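Local coordinates for protein transcriptional activator of comK gene (PDB 2HQB) that is a membrane lipoprotein of the BMP family with a substrate-binding-protein fold that probably activates transcription of the comK gene, at residues 131-136 / 158-163; 169-174 / 194-199; 184-189 / 208-213; 125-130 / 152-157. All blocks are in the same frame, centred on the assembly; numbering follows the deposited sequence.

Interaction 1 of 4, residues 131-136 / 158-163; sequences VIAAFP and VRYVGE
The beta-alpha-beta unit made of strand 128-133, helix 139-150 and strand 155-160 closes here, where V131, I132 and A133 run parallel to V158, R159 and Y160. R159 is the residue that the inner strand grips twice: its N donates to V131 O at 2.8 Å, nearly straight at 172°, and its O accepts the N of A133 at 2.9 Å. Strand 155-160 is the outermost strand on this side of the mixed sheet of a periplasmic-binding-protein-like domain, and the two faces of the pair are dressed differently. On one, I132 CG2 meets V161 CG2 at 3.7 Å, where L173 of helix 167-178 touches both. On the other, A133 CB approaches Y160 CD2 at 4.2 Å, close to V141 of helix 139-150. Y160 has its CG anti to its own carbonyl carbon (chi1 -70°), which swings the ring over to the turn after A133. There P136 CG sits above the ring centre in a CH-pi contact, 3.8 Å from the centroid and 7° off the normal. Replacing Y160 by an alanine would probably strip P136 of this aromatic floor and open a gap beside A133. Past the strands, F135 CZ comes to 4.0 Å from E163 CA.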
loop_
_atom_site.group_PDB
_atom_site.type_symbol
_atom_site.label_atom_id
_atom_site.label_comp_id
_atom_site.label_asym_id
_atom_site.label_seq_id
_atom_site.Cartn_x
_atom_site.Cartn_y
_atom_site.Cartn_z
ATOM N N VAL A 131 4.638 -15.211 5.937
ATOM C CA VAL A 131 4.290 -14.242 4.926
ATOM C C VAL A 131 4.033 -14.955 3.614
ATOM O O VAL A 131 4.860 -15.764 3.207
ATOM C CB VAL A 131 5.429 -13.259 4.631
ATOM C CG1 VAL A 131 5.014 -12.320 3.479
ATOM C CG2 VAL A 131 5.739 -12.455 5.831
ATOM N N ILE A 132 2.897 -14.670 2.968
ATOM C CA ILE A 132 2.602 -15.204 1.627
ATOM C C ILE A 132 2.590 -13.940 0.741
ATOM O O ILE A 132 1.605 -13.209 0.676
ATOM C CB ILE A 132 1.218 -15.877 1.528
ATOM C CG1 ILE A 132 1.127 -17.033 2.512
ATOM C CG2 ILE A 132 0.981 -16.369 0.100
ATOM C CD1 ILE A 132 -0.197 -17.820 2.461
ATOM N N ALA A 133 3.708 -13.657 0.102
ATOM C CA ALA A 133 3.798 -12.479 -0.732
ATOM C C ALA A 133 3.899 -12.866 -2.192
ATOM O O ALA A 133 3.861 -14.051 -2.540
ATOM C CB ALA A 133 4.987 -11.646 -0.333
ATOM N N ALA A 134 4.029 -11.860 -3.051
ATOM C CA ALA A 134 4.098 -12.110 -4.479
ATOM C C ALA A 134 5.537 -12.190 -4.921
ATOM O O ALA A 134 5.941 -13.142 -5.599
ATOM C CB ALA A 134 3.359 -11.006 -5.234
ATOM N N PHE A 135 6.320 -11.194 -4.521
ATOM C CA PHE A 135 7.720 -11.156 -4.903
ATOM C C PHE A 135 8.656 -10.781 -3.765
ATOM O O PHE A 135 8.289 -10.049 -2.841
ATOM C CB PHE A 135 7.936 -10.177 -6.048
ATOM C CG PHE A 135 6.844 -10.173 -7.049
ATOM C CD1 PHE A 135 5.811 -9.246 -6.961
ATOM C CD2 PHE A 135 6.839 -11.086 -8.096
ATOM C CE1 PHE A 135 4.790 -9.231 -7.910
ATOM C CE2 PHE A 135 5.820 -11.076 -9.046
ATOM C CZ PHE A 135 4.804 -10.153 -8.953
ATOM N N PRO A 136 9.904 -11.252 -3.855
ATOM C CA PRO A 136 10.998 -11.050 -2.904
ATOM C C PRO A 136 11.380 -9.586 -2.684
ATOM O O PRO A 136 11.801 -9.198 -1.584
ATOM C CB PRO A 136 12.122 -11.839 -3.525
ATOM C CG PRO A 136 11.421 -12.867 -4.341
ATOM C CD PRO A 136 10.358 -12.068 -4.989
ATOM N N VAL A 158 8.374 -17.539 4.790
ATOM C CA VAL A 158 8.054 -16.704 3.649
ATOM C C VAL A 158 7.857 -17.567 2.429
ATOM O O VAL A 158 8.737 -18.324 2.066
ATOM C CB VAL A 158 9.177 -15.721 3.345
ATOM C CG1 VAL A 158 8.806 -14.874 2.161
ATOM C CG2 VAL A 158 9.438 -14.851 4.548
ATOM N N ARG A 159 6.677 -17.459 1.829
ATOM C CA ARG A 159 6.329 -18.175 0.599
ATOM C C ARG A 159 5.975 -17.096 -0.419
ATOM O O ARG A 159 5.330 -16.107 -0.091
ATOM C CB ARG A 159 5.125 -19.106 0.795
ATOM C CG ARG A 159 5.396 -20.325 1.666
ATOM C CD ARG A 159 6.638 -21.070 1.211
ATOM N NE ARG A 159 7.733 -20.920 2.164
ATOM C CZ ARG A 159 8.174 -21.900 2.947
ATOM N NH1 ARG A 159 7.618 -23.109 2.896
ATOM N NH2 ARG A 159 9.176 -21.676 3.782
ATOM N N TYR A 160 6.401 -17.293 -1.655
ATOM C CA TYR A 160 6.136 -16.333 -2.712
ATOM C C TYR A 160 5.095 -16.840 -3.704
ATOM O O TYR A 160 5.191 -17.956 -4.188
ATOM C CB TYR A 160 7.453 -15.996 -3.458
ATOM C CG TYR A 160 8.406 -15.168 -2.602
ATOM C CD1 TYR A 160 9.618 -15.695 -2.115
ATOM C CD2 TYR A 160 8.034 -13.895 -2.182
ATOM C CE1 TYR A 160 10.407 -14.986 -1.229
ATOM C CE2 TYR A 160 8.807 -13.182 -1.304
ATOM C CZ TYR A 160 9.989 -13.727 -0.818
ATOM O OH TYR A 160 10.677 -12.987 0.127
ATOM N N VAL A 161 4.078 -16.031 -3.986
ATOM C CA VAL A 161 3.090 -16.406 -5.002
ATOM C C VAL A 161 3.698 -15.889 -6.296
ATOM O O VAL A 161 4.437 -14.890 -6.312
ATOM C CB VAL A 161 1.790 -15.664 -4.870
ATOM C CG1 VAL A 161 0.852 -16.123 -5.949
ATOM C CG2 VAL A 161 1.222 -15.853 -3.530
ATOM N N GLY A 162 3.413 -16.525 -7.405
ATOM C CA GLY A 162 4.027 -15.969 -8.593
ATOM C C GLY A 162 3.628 -14.516 -8.814
ATOM O O GLY A 162 4.424 -13.719 -9.288
ATOM N N GLU A 163 2.362 -14.193 -8.514
ATOM C CA GLU A 163 1.827 -12.833 -8.684
ATOM C C GLU A 163 0.817 -12.320 -7.637
ATOM O O GLU A 163 0.676 -12.891 -6.559
ATOM C CB GLU A 163 1.217 -12.670 -10.073
ATOM C CG GLU A 163 0.670 -11.245 -10.259
ATOM C CD GLU A 163 0.589 -10.809 -11.691
ATOM O OE1 GLU A 163 0.076 -11.625 -12.503
ATOM O OE2 GLU A 163 1.031 -9.659 -11.984
#

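Interaction 2 of 4, residues 169-174 / 194-199; sequences KALELF and VPVVEA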
loop_
_atom_site.group_PDB
_atom_site.type_symbol
_atom_site.label_atom_id
_atom_site.label_comp_id
_atom_site.label_asym_id
_atom_site.label_seq_id
_atom_site.Cartn_x
_atom_site.Cartn_y
_atom_site.Cartn_z
ATOM N N LYS A 169 -2.994 -20.435 -5.887
ATOM C CA LYS A 169 -1.661 -20.715 -5.391
ATOM C C LYS A 169 -1.487 -20.146 -3.986
ATOM O O LYS A 169 -0.988 -20.821 -3.092
ATOM C CB LYS A 169 -0.616 -20.095 -6.322
ATOM C CG LYS A 169 0.830 -20.545 -6.037
ATOM C CD LYS A 169 1.799 -19.970 -7.069
ATOM C CE LYS A 169 3.241 -20.425 -6.821
ATOM N NZ LYS A 169 4.238 -19.777 -7.743
ATOM N N ALA A 170 -1.898 -18.895 -3.796
ATOM C CA ALA A 170 -1.778 -18.245 -2.502
ATOM C C ALA A 170 -2.450 -19.086 -1.436
ATOM O O ALA A 170 -1.965 -19.170 -0.289
ATOM C CB ALA A 170 -2.424 -16.870 -2.549
ATOM N N LEU A 171 -3.581 -19.696 -1.798
ATOM C CA LEU A 171 -4.284 -20.514 -0.836
ATOM C C LEU A 171 -3.492 -21.799 -0.592
ATOM O O LEU A 171 -3.435 -22.272 0.566
ATOM C CB LEU A 171 -5.714 -20.813 -1.288
ATOM C CG LEU A 171 -6.783 -19.762 -0.975
ATOM C CD1 LEU A 171 -7.999 -20.118 -1.800
ATOM C CD2 LEU A 171 -7.134 -19.694 0.536
ATOM N N GLU A 172 -2.870 -22.358 -1.640
ATOM C CA GLU A 172 -2.053 -23.559 -1.441
ATOM C C GLU A 172 -0.915 -23.233 -0.464
ATOM O O GLU A 172 -0.658 -23.991 0.471
ATOM C CB GLU A 172 -1.449 -24.052 -2.743
ATOM C CG GLU A 172 -2.463 -24.475 -3.762
ATOM C CD GLU A 172 -1.823 -24.694 -5.114
ATOM O OE1 GLU A 172 -0.877 -25.518 -5.175
ATOM O OE2 GLU A 172 -2.251 -24.040 -6.103
ATOM N N LEU A 173 -0.234 -22.111 -0.680
ATOM C CA LEU A 173 0.832 -21.704 0.215
ATOM C C LEU A 173 0.275 -21.567 1.638
ATOM O O LEU A 173 0.962 -21.900 2.605
ATOM C CB LEU A 173 1.448 -20.381 -0.242
ATOM C CG LEU A 173 2.078 -20.370 -1.637
ATOM C CD1 LEU A 173 2.595 -18.963 -1.957
ATOM C CD2 LEU A 173 3.199 -21.393 -1.713
ATOM N N PHE A 174 -0.957 -21.079 1.782
ATOM C CA PHE A 174 -1.553 -20.977 3.118
ATOM C C PHE A 174 -1.611 -22.370 3.736
ATOM O O PHE A 174 -1.138 -22.598 4.856
ATOM C CB PHE A 174 -2.981 -20.439 3.065
ATOM C CG PHE A 174 -3.698 -20.511 4.393
ATOM C CD1 PHE A 174 -3.121 -19.955 5.547
ATOM C CD2 PHE A 174 -4.946 -21.127 4.494
ATOM C CE1 PHE A 174 -3.777 -20.007 6.776
ATOM C CE2 PHE A 174 -5.624 -21.194 5.717
ATOM C CZ PHE A 174 -5.043 -20.632 6.868
ATOM N N VAL A 194 -7.937 -10.984 0.595
ATOM C CA VAL A 194 -9.161 -11.476 1.236
ATOM C C VAL A 194 -9.335 -12.999 1.104
ATOM O O VAL A 194 -9.501 -13.695 2.114
ATOM C CB VAL A 194 -10.366 -10.809 0.700
ATOM C CG1 VAL A 194 -11.568 -11.392 1.356
ATOM C CG2 VAL A 194 -10.299 -9.321 1.002
ATOM N N PRO A 195 -9.314 -13.541 -0.130
ATOM C CA PRO A 195 -9.448 -14.992 -0.290
ATOM C C PRO A 195 -8.673 -15.738 0.817
ATOM O O PRO A 195 -9.196 -16.653 1.452
ATOM C CB PRO A 195 -8.821 -15.234 -1.656
ATOM C CG PRO A 195 -9.251 -14.043 -2.431
ATOM C CD PRO A 195 -9.126 -12.890 -1.437
ATOM N N VAL A 196 -7.432 -15.316 1.052
ATOM C CA VAL A 196 -6.588 -15.936 2.063
ATOM C C VAL A 196 -6.978 -15.533 3.483
ATOM O O VAL A 196 -6.885 -16.358 4.385
ATOM C CB VAL A 196 -5.077 -15.611 1.836
ATOM C CG1 VAL A 196 -4.268 -16.003 3.056
ATOM C CG2 VAL A 196 -4.542 -16.355 0.613
ATOM N N VAL A 197 -7.402 -14.286 3.699
ATOM C CA VAL A 197 -7.800 -13.877 5.049
ATOM C C VAL A 197 -8.984 -14.733 5.468
ATOM O O VAL A 197 -9.034 -15.246 6.583
ATOM C CB VAL A 197 -8.191 -12.371 5.132
ATOM C CG1 VAL A 197 -9.001 -12.122 6.344
ATOM C CG2 VAL A 197 -6.975 -11.538 5.276
ATOM N N GLU A 198 -9.934 -14.878 4.561
ATOM C CA GLU A 198 -11.117 -15.701 4.782
ATOM C C GLU A 198 -10.763 -17.118 5.254
ATOM O O GLU A 198 -11.173 -17.544 6.341
ATOM C CB GLU A 198 -11.876 -15.838 3.483
ATOM C CG GLU A 198 -13.314 -15.593 3.647
ATOM C CD GLU A 198 -13.633 -14.151 3.480
ATOM O OE1 GLU A 198 -13.777 -13.728 2.317
ATOM O OE2 GLU A 198 -13.727 -13.440 4.499
ATOM N N ALA A 199 -10.034 -17.841 4.394
ATOM C CA ALA A 199 -9.585 -19.209 4.651
ATOM C C ALA A 199 -8.957 -19.273 6.051
ATOM O O ALA A 199 -9.028 -20.290 6.749
ATOM C CB ALA A 199 -8.558 -19.651 3.554
#
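F174 reaches from helix 167-178 to A199 on helix 193-203. Its CB points toward the second helix, and CG, set anti to the backbone N (chi1 171°), carries the ring on in that direction. The contact begins at CD2, 4.0 Å from A199 CB. CE2 then passes A199 O at 3.7 Å, and CZ, the tip, is still 4.0 Å from that same oxygen, so the CD2-CE2-CZ part of the ring borders both the methyl and the carbonyl of a single alanine. One turn back, L171 brings a branch in from the flank: its CD2 rests against A199 CB and lies 3.8 Å from P195 O. A170 adds the third touch, CB to V196 CG2 at 3.8 Å. No hydrogen bond links the two segments; an aromatic ring, two branched chains and two alanine methyls do the packing. The segment axes approach to 9.5 Å, with 32° between their directions. F174 also meets F185 edge-to-face and touches I132, while V196 leans on P187; the helices thus lie side by side on one face of the mixed sheet, above strands 128-133 and 184-186.

Interaction 3 of 4, residues 184-189 / 208-213; sequences VFYPAG and IGYVGD
Y186 and Y210 turn their rings obliquely to each other, planes 69° apart and centroids 5.8 Å from one another, so that the hydroxyl of the first lies at the edge of the second. Y186 OH is 3.6 Å from Y210 CD1, near the plane of that ring. The faces of Y210 are filled by backbone and aliphatic groups: A188 CA stands over the centre of one, 3.7 Å from the centroid in a CH-pi contact, and V211 CG2 lies toward the rim of the other. A188 CB reaches Y210 CE1 at 3.5 Å. With its CG anti to the backbone N (chi1 -174°), Y186 sends its ring across to the neighbouring strand, where CD1 meets I208 CB at 3.6 Å and the carbonyl oxygens of I208 and G209 lie at the ring edge. The strands run parallel, 184-186 beside 206-211, as consecutive strands of a beta-alpha-beta unit through helix 193-203. I208 N donates to F185 O at 2.7 Å. Inverse gamma turns centred on P187 and A188 bring A188 and G189 over Y210. All the touching residues are buried, and the polar ends are provided for: Y186 OH bonds T226 OG1, and Y210 OH makes a weak hydrogen bond to E140 OE1. With one hydrogen bond between the segments and its buried hydroxyls paired outside them, the contact probably rests mostly on aromatic and apolar packing.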
loop_
_atom_site.group_PDB
_atom_site.type_symbol
_atom_site.label_atom_id
_atom_site.label_comp_id
_atom_site.label_asym_id
_atom_site.label_seq_id
_atom_site.Cartn_x
_atom_site.Cartn_y
_atom_site.Cartn_z
ATOM N N VAL A 184 -0.073 -17.374 12.435
ATOM C CA VAL A 184 -0.316 -15.958 12.205
ATOM C C VAL A 184 0.188 -15.711 10.788
ATOM O O VAL A 184 1.356 -15.985 10.485
ATOM C CB VAL A 184 0.450 -15.081 13.199
ATOM C CG1 VAL A 184 0.059 -13.625 13.026
ATOM C CG2 VAL A 184 0.161 -15.545 14.604
ATOM N N PHE A 185 -0.700 -15.218 9.924
ATOM C CA PHE A 185 -0.348 -14.955 8.529
ATOM C C PHE A 185 -0.408 -13.483 8.026
ATOM O O PHE A 185 -1.222 -12.648 8.463
ATOM C CB PHE A 185 -1.191 -15.849 7.631
ATOM C CG PHE A 185 -1.057 -17.319 7.938
ATOM C CD1 PHE A 185 -1.721 -17.886 9.021
ATOM C CD2 PHE A 185 -0.323 -18.154 7.100
ATOM C CE1 PHE A 185 -1.667 -19.270 9.263
ATOM C CE2 PHE A 185 -0.263 -19.542 7.329
ATOM C CZ PHE A 185 -0.940 -20.096 8.412
ATOM N N TYR A 186 0.515 -13.181 7.118
ATOM C CA TYR A 186 0.632 -11.866 6.506
ATOM C C TYR A 186 0.522 -12.124 5.009
ATOM O O TYR A 186 1.536 -12.339 4.344
ATOM C CB TYR A 186 2.003 -11.261 6.827
ATOM C CG TYR A 186 2.154 -9.838 6.357
ATOM C CD1 TYR A 186 1.068 -8.945 6.383
ATOM C CD2 TYR A 186 3.379 -9.358 5.906
ATOM C CE1 TYR A 186 1.208 -7.595 5.970
ATOM C CE2 TYR A 186 3.517 -8.009 5.496
ATOM C CZ TYR A 186 2.424 -7.147 5.538
ATOM O OH TYR A 186 2.575 -5.831 5.180
ATOM N N PRO A 187 -0.710 -12.144 4.462
ATOM C CA PRO A 187 -0.853 -12.401 3.013
ATOM C C PRO A 187 -0.736 -11.078 2.258
ATOM O O PRO A 187 -1.724 -10.415 1.943
ATOM C CB PRO A 187 -2.213 -13.093 2.921
ATOM C CG PRO A 187 -3.004 -12.472 4.079
ATOM C CD PRO A 187 -2.014 -12.105 5.163
ATOM N N ALA A 188 0.516 -10.717 1.988
ATOM C CA ALA A 188 0.869 -9.459 1.375
ATOM C C ALA A 188 0.748 -9.347 -0.130
ATOM O O ALA A 188 1.749 -9.140 -0.846
ATOM C CB ALA A 188 2.271 -9.072 1.824
ATOM N N GLY A 189 -0.496 -9.453 -0.594
ATOM C CA GLY A 189 -0.808 -9.344 -2.015
ATOM C C GLY A 189 -2.217 -8.828 -2.095
ATOM O O GLY A 189 -3.120 -9.524 -1.674
ATOM N N ILE A 208 -2.712 -10.634 9.408
ATOM C CA ILE A 208 -2.350 -9.208 9.457
ATOM C C ILE A 208 -2.914 -8.563 8.177
ATOM O O ILE A 208 -2.648 -9.043 7.069
ATOM C CB ILE A 208 -0.810 -8.947 9.475
ATOM C CG1 ILE A 208 -0.167 -9.537 10.734
ATOM C CG2 ILE A 208 -0.548 -7.443 9.456
ATOM C CD1 ILE A 208 -0.743 -9.012 12.005
ATOM N N GLY A 209 -3.705 -7.500 8.331
ATOM C CA GLY A 209 -4.266 -6.816 7.175
ATOM C C GLY A 209 -3.227 -6.213 6.222
ATOM O O GLY A 209 -2.127 -5.820 6.626
ATOM N N TYR A 210 -3.589 -6.118 4.947
ATOM C CA TYR A 210 -2.692 -5.579 3.935
ATOM C C TYR A 210 -3.238 -4.367 3.177
ATOM O O TYR A 210 -4.295 -4.448 2.558
ATOM C CB TYR A 210 -2.345 -6.668 2.914
ATOM C CG TYR A 210 -1.182 -6.289 2.041
ATOM C CD1 TYR A 210 0.096 -6.110 2.607
ATOM C CD2 TYR A 210 -1.343 -6.099 0.660
ATOM C CE1 TYR A 210 1.189 -5.756 1.832
ATOM C CE2 TYR A 210 -0.247 -5.732 -0.143
ATOM C CZ TYR A 210 1.025 -5.562 0.462
ATOM O OH TYR A 210 2.128 -5.175 -0.282
ATOM N N VAL A 211 -2.491 -3.265 3.211
ATOM C CA VAL A 211 -2.834 -2.020 2.516
ATOM C C VAL A 211 -4.149 -1.377 2.929
ATOM O O VAL A 211 -4.359 -0.210 2.663
ATOM C CB VAL A 211 -2.801 -2.231 0.985
ATOM C CG1 VAL A 211 -3.138 -0.977 0.272
ATOM C CG2 VAL A 211 -1.394 -2.677 0.557
ATOM N N GLY A 212 -5.023 -2.120 3.605
ATOM C CA GLY A 212 -6.294 -1.570 4.045
ATOM C C GLY A 212 -6.554 -1.884 5.514
ATOM O O GLY A 212 -6.017 -2.836 6.055
ATOM N N ASP A 213 -7.405 -1.111 6.178
ATOM C CA ASP A 213 -7.680 -1.374 7.584
ATOM C C ASP A 213 -8.174 -2.774 7.865
ATOM O O ASP A 213 -8.093 -3.230 9.013
ATOM C CB ASP A 213 -8.667 -0.401 8.152
ATOM C CG ASP A 213 -8.787 -0.542 9.630
ATOM O OD1 ASP A 213 -7.761 -0.348 10.312
ATOM O OD2 ASP A 213 -9.904 -0.852 10.109
#

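Interaction 4 of 4, residues 125-130 / 152-157; sequences ETHKVG and NESEAF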
loop_
_atom_site.group_PDB
_atom_site.type_symbol
_atom_site.label_atom_id
_atom_site.label_comp_id
_atom_site.label_asym_id
_atom_site.label_seq_id
_atom_site.Cartn_x
_atom_site.Cartn_y
_atom_site.Cartn_z
ATOM N N GLU A 125 1.183 -18.580 19.035
ATOM C CA GLU A 125 1.286 -19.634 20.018
ATOM C C GLU A 125 2.498 -20.496 19.681
ATOM O O GLU A 125 3.322 -20.778 20.543
ATOM C CB GLU A 125 0.023 -20.472 20.004
ATOM C CG GLU A 125 -1.103 -19.880 20.834
ATOM C CD GLU A 125 -0.859 -20.017 22.326
ATOM O OE1 GLU A 125 0.019 -19.299 22.861
ATOM O OE2 GLU A 125 -1.543 -20.857 22.956
ATOM N N THR A 126 2.610 -20.876 18.410
ATOM C CA THR A 126 3.704 -21.707 17.934
ATOM C C THR A 126 4.967 -20.954 17.600
ATOM O O THR A 126 5.879 -21.524 17.011
ATOM C CB THR A 126 3.350 -22.444 16.646
ATOM O OG1 THR A 126 2.017 -22.939 16.730
ATOM C CG2 THR A 126 4.324 -23.627 16.426
ATOM N N HIS A 127 5.040 -19.681 17.951
ATOM C CA HIS A 127 6.231 -18.919 17.605
ATOM C C HIS A 127 6.652 -19.208 16.164
ATOM O O HIS A 127 7.840 -19.338 15.857
ATOM C CB HIS A 127 7.344 -19.263 18.577
ATOM C CG HIS A 127 7.175 -18.598 19.899
ATOM N ND1 HIS A 127 5.947 -18.493 20.513
ATOM C CD2 HIS A 127 8.054 -17.939 20.687
ATOM C CE1 HIS A 127 6.073 -17.789 21.623
ATOM N NE2 HIS A 127 7.341 -17.440 21.750
ATOM N N LYS A 128 5.644 -19.320 15.299
ATOM C CA LYS A 128 5.820 -19.578 13.875
ATOM C C LYS A 128 4.880 -18.678 13.066
ATOM O O LYS A 128 3.678 -18.958 12.964
ATOM C CB LYS A 128 5.519 -21.038 13.555
ATOM C CG LYS A 128 6.603 -21.994 13.996
ATOM C CD LYS A 128 6.286 -23.387 13.454
ATOM C CE LYS A 128 7.405 -24.382 13.691
ATOM N NZ LYS A 128 7.038 -25.705 13.123
ATOM N N VAL A 129 5.427 -17.607 12.493
ATOM C CA VAL A 129 4.645 -16.668 11.700
ATOM C C VAL A 129 5.018 -16.829 10.234
ATOM O O VAL A 129 6.112 -17.311 9.915
ATOM C CB VAL A 129 4.956 -15.253 12.087
ATOM C CG1 VAL A 129 4.836 -15.092 13.577
ATOM C CG2 VAL A 129 6.356 -14.906 11.614
ATOM N N GLY A 130 4.115 -16.416 9.345
ATOM C CA GLY A 130 4.384 -16.541 7.922
ATOM C C GLY A 130 3.875 -15.436 7.005
ATOM O O GLY A 130 2.837 -14.798 7.255
ATOM N N ASN A 152 10.418 -12.119 20.053
ATOM C CA ASN A 152 9.709 -13.340 20.319
ATOM C C ASN A 152 10.560 -14.383 19.660
ATOM O O ASN A 152 10.448 -15.580 19.916
ATOM C CB ASN A 152 8.370 -13.274 19.608
ATOM C CG ASN A 152 7.413 -14.318 20.071
ATOM O OD1 ASN A 152 6.741 -14.961 19.256
ATOM N ND2 ASN A 152 7.317 -14.493 21.389
ATOM N N GLU A 153 11.420 -13.892 18.786
ATOM C CA GLU A 153 12.294 -14.746 18.020
ATOM C C GLU A 153 11.496 -15.926 17.469
ATOM O O GLU A 153 11.819 -17.077 17.731
ATOM C CB GLU A 153 13.441 -15.216 18.901
ATOM C CG GLU A 153 14.372 -14.073 19.262
ATOM C CD GLU A 153 15.543 -14.506 20.122
ATOM O OE1 GLU A 153 16.256 -15.450 19.712
ATOM O OE2 GLU A 153 15.753 -13.895 21.200
ATOM N N SER A 154 10.441 -15.637 16.713
ATOM C CA SER A 154 9.626 -16.687 16.115
ATOM C C SER A 154 10.146 -17.008 14.711
ATOM O O SER A 154 10.398 -16.111 13.911
ATOM C CB SER A 154 8.168 -16.239 16.007
ATOM O OG SER A 154 7.744 -15.629 17.202
ATOM N N GLU A 155 10.311 -18.287 14.414
ATOM C CA GLU A 155 10.762 -18.693 13.093
ATOM C C GLU A 155 9.733 -18.227 12.050
ATOM O O GLU A 155 8.570 -18.660 12.079
ATOM C CB GLU A 155 10.910 -20.216 13.015
ATOM C CG GLU A 155 10.869 -20.730 11.604
ATOM C CD GLU A 155 11.501 -22.098 11.431
ATOM O OE1 GLU A 155 11.045 -23.077 12.083
ATOM O OE2 GLU A 155 12.461 -22.180 10.619
ATOM N N ALA A 156 10.175 -17.361 11.130
ATOM C CA ALA A 156 9.322 -16.804 10.075
ATOM C C ALA A 156 9.321 -17.594 8.764
ATOM O O ALA A 156 10.355 -17.988 8.266
ATOM C CB ALA A 156 9.721 -15.358 9.808
ATOM N N PHE A 157 8.141 -17.830 8.212
ATOM C CA PHE A 157 8.044 -18.547 6.954
ATOM C C PHE A 157 7.578 -17.622 5.847
ATOM O O PHE A 157 6.517 -17.013 5.941
ATOM C CB PHE A 157 7.061 -19.697 7.054
ATOM C CG PHE A 157 7.519 -20.792 7.922
ATOM C CD1 PHE A 157 7.735 -20.573 9.275
ATOM C CD2 PHE A 157 7.692 -22.062 7.408
ATOM C CE1 PHE A 157 8.110 -21.616 10.112
ATOM C CE2 PHE A 157 8.070 -23.112 8.238
ATOM C CZ PHE A 157 8.277 -22.895 9.590
#
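The imidazole of H127 carries the side-chain amide of N152 over one face, the two planes 47° apart and the side chains crossing at about a right angle; N152 CG is 3.5 Å from H127 NE2. The second flat group, the ring of F157, has V129 O at its edge, 3.7 Å from CD1, while K128 CG comes obliquely to CE1 at 4.2 Å. The contact belongs to the parallel pair 128-133 and 155-160, joined by helix 139-150 in a beta-alpha-beta unit. H127 and N152 lie on the loops that precede these strands. A weak bond from H127 ND1 to the O of E125, in its own loop, gives the imidazole a second hold. A glycine in place of N152 would probably uncover that face of H127 and leave the imidazole freer to turn. Further on, K128 and E155 stretch out side by side in the same direction. Their charged ends, K128 NZ and E155 OE1, remain 4.9 Å apart, too far for a salt bridge, though the opposite charges may attract weakly, and the ammonium is hydrogen-bonded to E180 O. On the other face of the pair V129 meets A156, CG2 to CB at 3.8 Å, and is backed by F144 and A148 of helix 139-150. With CG1 at a chi1 of -51°, V129 CG2 stands between the backbone N and the carbonyl carbon, which turns it to its neighbour. Among the backbone contacts, F157 N donates to V129 O in the carbonyl plane, at 2.7 Å and 159°.

Interactions 1 and 4 are two stretches of one strand pair, 128-133 with 155-160, their centres about 17 Å apart; the backbone pairing is probably continuous between them, and both are partly buried, consistent with the second strand lying at the edge of the sheet within this chain. Interaction 4, about 24 Å from the chain centre, mixes polar and charged side chains with a few apolar ones, whereas interaction 3, about 10 Å from it, is fully buried and aromatic. Strand 184-186 connects them, lying next to 128-133 in the sheet. Interaction 2 is the helical layer: it has no hydrogen bonds across it, and it packs on interactions 1 and 3 largely through apolar side chains.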